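Local coordinates for protein probable branched-chain-amino-acid aminotransferase (Thermotoga maritima MSB8, PDB 3CSW) that probably transfers amino groups between leucine, isoleucine or valine and 2-oxoglutarate, using pyridoxal 5'-phosphate as cofactor, at residues V84-I98 with E108-D120. Sequence-based numbering, arbitrary orientation.
Sequences VLKAGADEFKQEVRI and EVLFVFSPLNIPD
Phe-113 lies flat beneath helix 84-89, its ring filling the layer between Gly-88 CA over one face, 3.8 Å from the centroid, and Ile-98 CG2 over the other. Glycine suits the helix here because a CB would run into Phe-113 CZ. One turn earlier branched Val-84, with CG1 anti to its backbone N (chi1 179°), sets that methyl over the centre of the Phe-111 ring, while Leu-85 CD2 meets the ring edge 3.8 Å from Phe-111 CE2. With an alanine at Phe-111, Val-84 CG1 and Leu-85 CD2 are likely to lose the ring they pack on, opening a gap under the helix.

Paired backbone hydrogen bonds join Arg-97 and Ser-114, and Leu-116 N gives Glu-95 O a nearly straight 2.8 Å bond. The looser end is partly exposed: Ser-114's small hydroxyl shares a water with Arg-97 O and Val-112 O, and Gln-94 lies against Pro-115 CB, its NE2 3.3 Å from Asn-117 OD1.

Thr-48 OG1 and the backbone N of Ser-50 and Arg-51 hold the Glu-95 carboxylate. Strands 42-49 and 14-17 flank this antiparallel hairpin, helix 78-89 packs across one face, and Leu-110 and Val-112 meet Phe-34 and Phe-31 of the second subunit.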
loop_
_atom_site.group_PDB
_atom_site.type_symbol
_atom_site.label_atom_id
_atom_site.label_comp_id
_atom_site.label_asym_id
_atom_site.label_seq_id
_atom_site.Cartn_x
_atom_site.Cartn_y
_atom_site.Cartn_z
ATOM N N VAL A 84 -28.955 -10.323 -32.262
ATOM C CA VAL A 84 -27.934 -9.597 -33.031
ATOM C C VAL A 84 -26.650 -10.432 -33.166
ATOM O O VAL A 84 -26.027 -10.459 -34.230
ATOM C CB VAL A 84 -27.588 -8.212 -32.403
ATOM C CG1 VAL A 84 -26.510 -7.504 -33.228
ATOM C CG2 VAL A 84 -28.849 -7.322 -32.293
ATOM N N LEU A 85 -26.251 -11.106 -32.090
ATOM C CA LEU A 85 -25.033 -11.928 -32.117
ATOM C C LEU A 85 -25.135 -12.996 -33.198
ATOM O O LEU A 85 -24.205 -13.159 -33.990
ATOM C CB LEU A 85 -24.774 -12.613 -30.768
ATOM C CG LEU A 85 -24.351 -11.794 -29.551
ATOM C CD1 LEU A 85 -24.217 -12.728 -28.318
ATOM C CD2 LEU A 85 -23.054 -11.060 -29.835
ATOM N N LYS A 86 -26.259 -13.723 -33.220
ATOM C CA LYS A 86 -26.478 -14.820 -34.188
ATOM C C LYS A 86 -26.636 -14.362 -35.649
ATOM O O LYS A 86 -26.072 -14.994 -36.556
ATOM C CB LYS A 86 -27.669 -15.695 -33.766
ATOM C CG LYS A 86 -27.479 -16.302 -32.374
ATOM C CD LYS A 86 -28.249 -17.560 -32.147
ATOM C CE LYS A 86 -29.725 -17.325 -31.997
ATOM N NZ LYS A 86 -30.353 -18.634 -31.670
ATOM N N ALA A 87 -27.395 -13.285 -35.873
ATOM C CA ALA A 87 -27.571 -12.714 -37.216
ATOM C C ALA A 87 -26.228 -12.247 -37.778
ATOM O O ALA A 87 -25.966 -12.416 -38.972
ATOM C CB ALA A 87 -28.573 -11.538 -37.193
ATOM N N GLY A 88 -25.385 -11.665 -36.916
ATOM C CA GLY A 88 -24.085 -11.161 -37.329
ATOM C C GLY A 88 -23.103 -12.269 -37.665
ATOM O O GLY A 88 -22.452 -12.221 -38.714
ATOM N N ALA A 89 -22.987 -13.250 -36.766
ATOM C CA ALA A 89 -22.125 -14.418 -36.955
ATOM C C ALA A 89 -22.539 -15.215 -38.190
ATOM O O ALA A 89 -21.689 -15.787 -38.880
ATOM C CB ALA A 89 -22.180 -15.325 -35.717
ATOM N N ASP A 90 -23.841 -15.237 -38.471
ATOM C CA ASP A 90 -24.380 -15.983 -39.620
ATOM C C ASP A 90 -23.970 -15.442 -40.985
ATOM O O ASP A 90 -24.208 -16.101 -41.998
ATOM C CB ASP A 90 -25.918 -16.074 -39.556
ATOM C CG ASP A 90 -26.415 -17.148 -38.577
ATOM O OD1 ASP A 90 -25.614 -17.652 -37.748
ATOM O OD2 ASP A 90 -27.623 -17.477 -38.635
ATOM N N GLU A 91 -23.357 -14.263 -41.011
ATOM C CA GLU A 91 -22.936 -13.629 -42.261
ATOM C C GLU A 91 -21.482 -13.917 -42.641
ATOM O O GLU A 91 -20.933 -13.277 -43.542
ATOM C CB GLU A 91 -23.173 -12.113 -42.181
ATOM C CG GLU A 91 -24.595 -11.785 -41.742
ATOM C CD GLU A 91 -25.195 -10.617 -42.485
ATOM O OE1 GLU A 91 -24.552 -9.542 -42.540
ATOM O OE2 GLU A 91 -26.319 -10.785 -43.014
ATOM N N PHE A 92 -20.872 -14.889 -41.966
ATOM C CA PHE A 92 -19.469 -15.257 -42.183
ATOM C C PHE A 92 -19.425 -16.749 -42.471
ATOM O O PHE A 92 -20.322 -17.484 -42.049
ATOM C CB PHE A 92 -18.632 -14.918 -40.931
ATOM C CG PHE A 92 -18.490 -13.430 -40.666
ATOM C CD1 PHE A 92 -19.517 -12.713 -40.053
ATOM C CD2 PHE A 92 -17.323 -12.748 -41.026
ATOM C CE1 PHE A 92 -19.399 -11.336 -39.828
ATOM C CE2 PHE A 92 -17.190 -11.387 -40.789
ATOM C CZ PHE A 92 -18.229 -10.675 -40.186
ATOM N N LYS A 93 -18.420 -17.205 -43.215
ATOM C CA LYS A 93 -18.271 -18.647 -43.505
ATOM C C LYS A 93 -17.060 -19.119 -42.719
ATOM O O LYS A 93 -16.199 -19.831 -43.227
ATOM C CB LYS A 93 -18.081 -18.887 -45.013
ATOM N N GLN A 94 -17.030 -18.730 -41.452
ATOM C CA GLN A 94 -15.811 -18.734 -40.662
ATOM C C GLN A 94 -16.158 -18.308 -39.241
ATOM O O GLN A 94 -17.156 -17.619 -39.035
ATOM C CB GLN A 94 -14.893 -17.693 -41.295
ATOM C CG GLN A 94 -13.523 -17.559 -40.726
ATOM C CD GLN A 94 -12.714 -16.530 -41.483
ATOM O OE1 GLN A 94 -13.212 -15.913 -42.445
ATOM N NE2 GLN A 94 -11.459 -16.332 -41.063
ATOM N N GLU A 95 -15.345 -18.694 -38.266
ATOM C CA GLU A 95 -15.550 -18.230 -36.885
ATOM C C GLU A 95 -15.295 -16.718 -36.785
ATOM O O GLU A 95 -14.419 -16.179 -37.492
ATOM C CB GLU A 95 -14.634 -18.961 -35.898
ATOM C CG GLU A 95 -14.700 -20.506 -35.917
ATOM C CD GLU A 95 -16.035 -21.097 -35.483
ATOM O OE1 GLU A 95 -17.025 -20.352 -35.354
ATOM O OE2 GLU A 95 -16.098 -22.330 -35.297
ATOM N N VAL A 96 -16.068 -16.039 -35.925
ATOM C CA VAL A 96 -15.902 -14.610 -35.697
ATOM C C VAL A 96 -15.494 -14.263 -34.256
ATOM O O VAL A 96 -15.802 -14.987 -33.305
ATOM C CB VAL A 96 -17.186 -13.790 -36.097
ATOM C CG1 VAL A 96 -17.495 -13.977 -37.563
ATOM C CG2 VAL A 96 -18.392 -14.193 -35.286
ATOM N N ARG A 97 -14.743 -13.164 -34.136
ATOM C CA ARG A 97 -14.526 -12.465 -32.879
ATOM C C ARG A 97 -15.604 -11.400 -32.846
ATOM O O ARG A 97 -15.898 -10.803 -33.868
ATOM C CB ARG A 97 -13.153 -11.794 -32.855
ATOM C CG ARG A 97 -12.916 -10.875 -31.646
ATOM C CD ARG A 97 -11.585 -10.095 -31.731
ATOM N NE ARG A 97 -10.408 -10.947 -31.501
ATOM C CZ ARG A 97 -9.736 -11.629 -32.438
ATOM N NH1 ARG A 97 -10.098 -11.599 -33.730
ATOM N NH2 ARG A 97 -8.678 -12.362 -32.074
ATOM N N ILE A 98 -16.196 -11.162 -31.680
ATOM C CA ILE A 98 -17.267 -10.172 -31.538
ATOM C C ILE A 98 -16.959 -9.279 -30.337
ATOM O O ILE A 98 -16.734 -9.790 -29.253
ATOM C CB ILE A 98 -18.655 -10.844 -31.298
ATOM C CG1 ILE A 98 -18.944 -11.960 -32.331
ATOM C CG2 ILE A 98 -19.744 -9.791 -31.323
ATOM C CD1 ILE A 98 -20.069 -12.915 -31.930
ATOM N N GLU A 108 -26.621 3.187 -25.664
ATOM C CA GLU A 108 -26.396 2.704 -27.034
ATOM C C GLU A 108 -25.446 1.521 -27.049
ATOM O O GLU A 108 -24.440 1.546 -26.348
ATOM C CB GLU A 108 -25.721 3.815 -27.854
ATOM C CG GLU A 108 -26.569 5.064 -28.136
ATOM C CD GLU A 108 -27.130 5.098 -29.548
ATOM O OE1 GLU A 108 -27.481 4.023 -30.082
ATOM O OE2 GLU A 108 -27.213 6.205 -30.129
ATOM N N VAL A 109 -25.734 0.511 -27.868
ATOM C CA VAL A 109 -24.868 -0.680 -27.990
ATOM C C VAL A 109 -24.267 -0.773 -29.404
ATOM O O VAL A 109 -24.947 -0.498 -30.397
ATOM C CB VAL A 109 -25.638 -1.983 -27.642
ATOM C CG1 VAL A 109 -24.734 -3.215 -27.752
ATOM C CG2 VAL A 109 -26.217 -1.897 -26.230
ATOM N N LEU A 110 -22.986 -1.131 -29.480
ATOM C CA LEU A 110 -22.306 -1.325 -30.759
ATOM C C LEU A 110 -21.676 -2.702 -30.778
ATOM O O LEU A 110 -20.918 -3.041 -29.871
ATOM C CB LEU A 110 -21.215 -0.276 -30.971
ATOM C CG LEU A 110 -20.216 -0.444 -32.128
ATOM C CD1 LEU A 110 -20.900 -0.237 -33.452
ATOM C CD2 LEU A 110 -19.066 0.541 -31.954
ATOM N N PHE A 111 -21.986 -3.488 -31.812
ATOM C CA PHE A 111 -21.377 -4.809 -31.992
ATOM C C PHE A 111 -20.406 -4.704 -33.154
ATOM O O PHE A 111 -20.723 -4.050 -34.152
ATOM C CB PHE A 111 -22.416 -5.863 -32.343
ATOM C CG PHE A 111 -23.472 -6.106 -31.284
ATOM C CD1 PHE A 111 -24.515 -5.203 -31.093
ATOM C CD2 PHE A 111 -23.479 -7.295 -30.556
ATOM C CE1 PHE A 111 -25.532 -5.461 -30.161
ATOM C CE2 PHE A 111 -24.497 -7.557 -29.627
ATOM C CZ PHE A 111 -25.516 -6.637 -29.427
ATOM N N VAL A 112 -19.236 -5.323 -33.031
ATOM C CA VAL A 112 -18.255 -5.350 -34.115
ATOM C C VAL A 112 -17.934 -6.821 -34.379
ATOM O O VAL A 112 -17.518 -7.537 -33.471
ATOM C CB VAL A 112 -16.950 -4.562 -33.777
ATOM C CG1 VAL A 112 -16.040 -4.477 -34.994
ATOM C CG2 VAL A 112 -17.259 -3.167 -33.267
ATOM N N PHE A 113 -18.168 -7.274 -35.611
ATOM C CA PHE A 113 -17.891 -8.661 -36.007
ATOM C C PHE A 113 -16.722 -8.709 -36.981
ATOM O O PHE A 113 -16.729 -7.982 -37.959
ATOM C CB PHE A 113 -19.103 -9.271 -36.697
ATOM C CG PHE A 113 -20.345 -9.336 -35.843
ATOM C CD1 PHE A 113 -21.197 -8.248 -35.751
ATOM C CD2 PHE A 113 -20.699 -10.515 -35.198
ATOM C CE1 PHE A 113 -22.355 -8.318 -35.007
ATOM C CE2 PHE A 113 -21.863 -10.588 -34.438
ATOM C CZ PHE A 113 -22.692 -9.487 -34.342
ATOM N N SER A 114 -15.727 -9.549 -36.710
ATOM C CA SER A 114 -14.589 -9.721 -37.618
ATOM C C SER A 114 -14.096 -11.159 -37.608
ATOM O O SER A 114 -14.292 -11.878 -36.642
ATOM C CB SER A 114 -13.440 -8.769 -37.265
ATOM O OG SER A 114 -12.896 -9.035 -35.992
ATOM N N PRO A 115 -13.459 -11.597 -38.693
ATOM C CA PRO A 115 -13.057 -13.001 -38.726
ATOM C C PRO A 115 -12.091 -13.332 -37.610
ATOM O O PRO A 115 -11.199 -12.540 -37.342
ATOM C CB PRO A 115 -12.371 -13.133 -40.091
ATOM C CG PRO A 115 -12.961 -12.037 -40.913
ATOM C CD PRO A 115 -13.099 -10.900 -39.936
ATOM N N LEU A 116 -12.294 -14.473 -36.952
ATOM C CA LEU A 116 -11.405 -14.933 -35.893
ATOM C C LEU A 116 -10.277 -15.685 -36.571
ATOM O O LEU A 116 -10.478 -16.782 -37.125
ATOM C CB LEU A 116 -12.134 -15.860 -34.915
ATOM C CG LEU A 116 -11.322 -16.383 -33.721
ATOM C CD1 LEU A 116 -11.152 -15.297 -32.689
ATOM C CD2 LEU A 116 -11.979 -17.601 -33.099
ATOM N N ASN A 117 -9.097 -15.083 -36.565
ATOM C CA ASN A 117 -7.921 -15.728 -37.134
ATOM C C ASN A 117 -7.014 -16.084 -35.966
ATOM O O ASN A 117 -6.257 -15.253 -35.455
ATOM C CB ASN A 117 -7.250 -14.847 -38.204
ATOM C CG ASN A 117 -7.954 -14.942 -39.572
ATOM O OD1 ASN A 117 -8.301 -16.033 -40.031
ATOM N ND2 ASN A 117 -8.161 -13.801 -40.218
ATOM N N ILE A 118 -7.156 -17.335 -35.538
ATOM C CA ILE A 118 -6.507 -17.852 -34.353
ATOM C C ILE A 118 -5.278 -18.653 -34.779
ATOM O O ILE A 118 -5.408 -19.614 -35.540
ATOM C CB ILE A 118 -7.508 -18.728 -33.533
ATOM C CG1 ILE A 118 -6.950 -19.021 -32.147
ATOM C CG2 ILE A 118 -7.898 -20.027 -34.296
ATOM C CD1 ILE A 118 -6.713 -17.750 -31.323
ATOM N N PRO A 119 -4.083 -18.257 -34.301
ATOM C CA PRO A 119 -2.836 -18.922 -34.710
ATOM C C PRO A 119 -2.532 -20.248 -33.990
ATOM O O PRO A 119 -3.225 -20.615 -33.034
ATOM C CB PRO A 119 -1.768 -17.875 -34.377
ATOM C CG PRO A 119 -2.335 -17.110 -33.218
ATOM C CD PRO A 119 -3.832 -17.152 -33.353
ATOM N N ASP A 120 -1.499 -20.950 -34.462
ATOM C CA ASP A 120 -1.066 -22.213 -33.854
ATOM C C ASP A 120 -0.138 -21.909 -32.685
ATOM O O ASP A 120 1.014 -21.507 -32.870
ATOM C CB ASP A 120 -0.361 -23.127 -34.872
ATOM C CG ASP A 120 -0.022 -24.517 -34.294
ATOM O OD1 ASP A 120 -0.778 -25.028 -33.427
ATOM O OD2 ASP A 120 1.003 -25.102 -34.718
HETATM O O HOH W 1 -14.566 -8.131 -33.651
#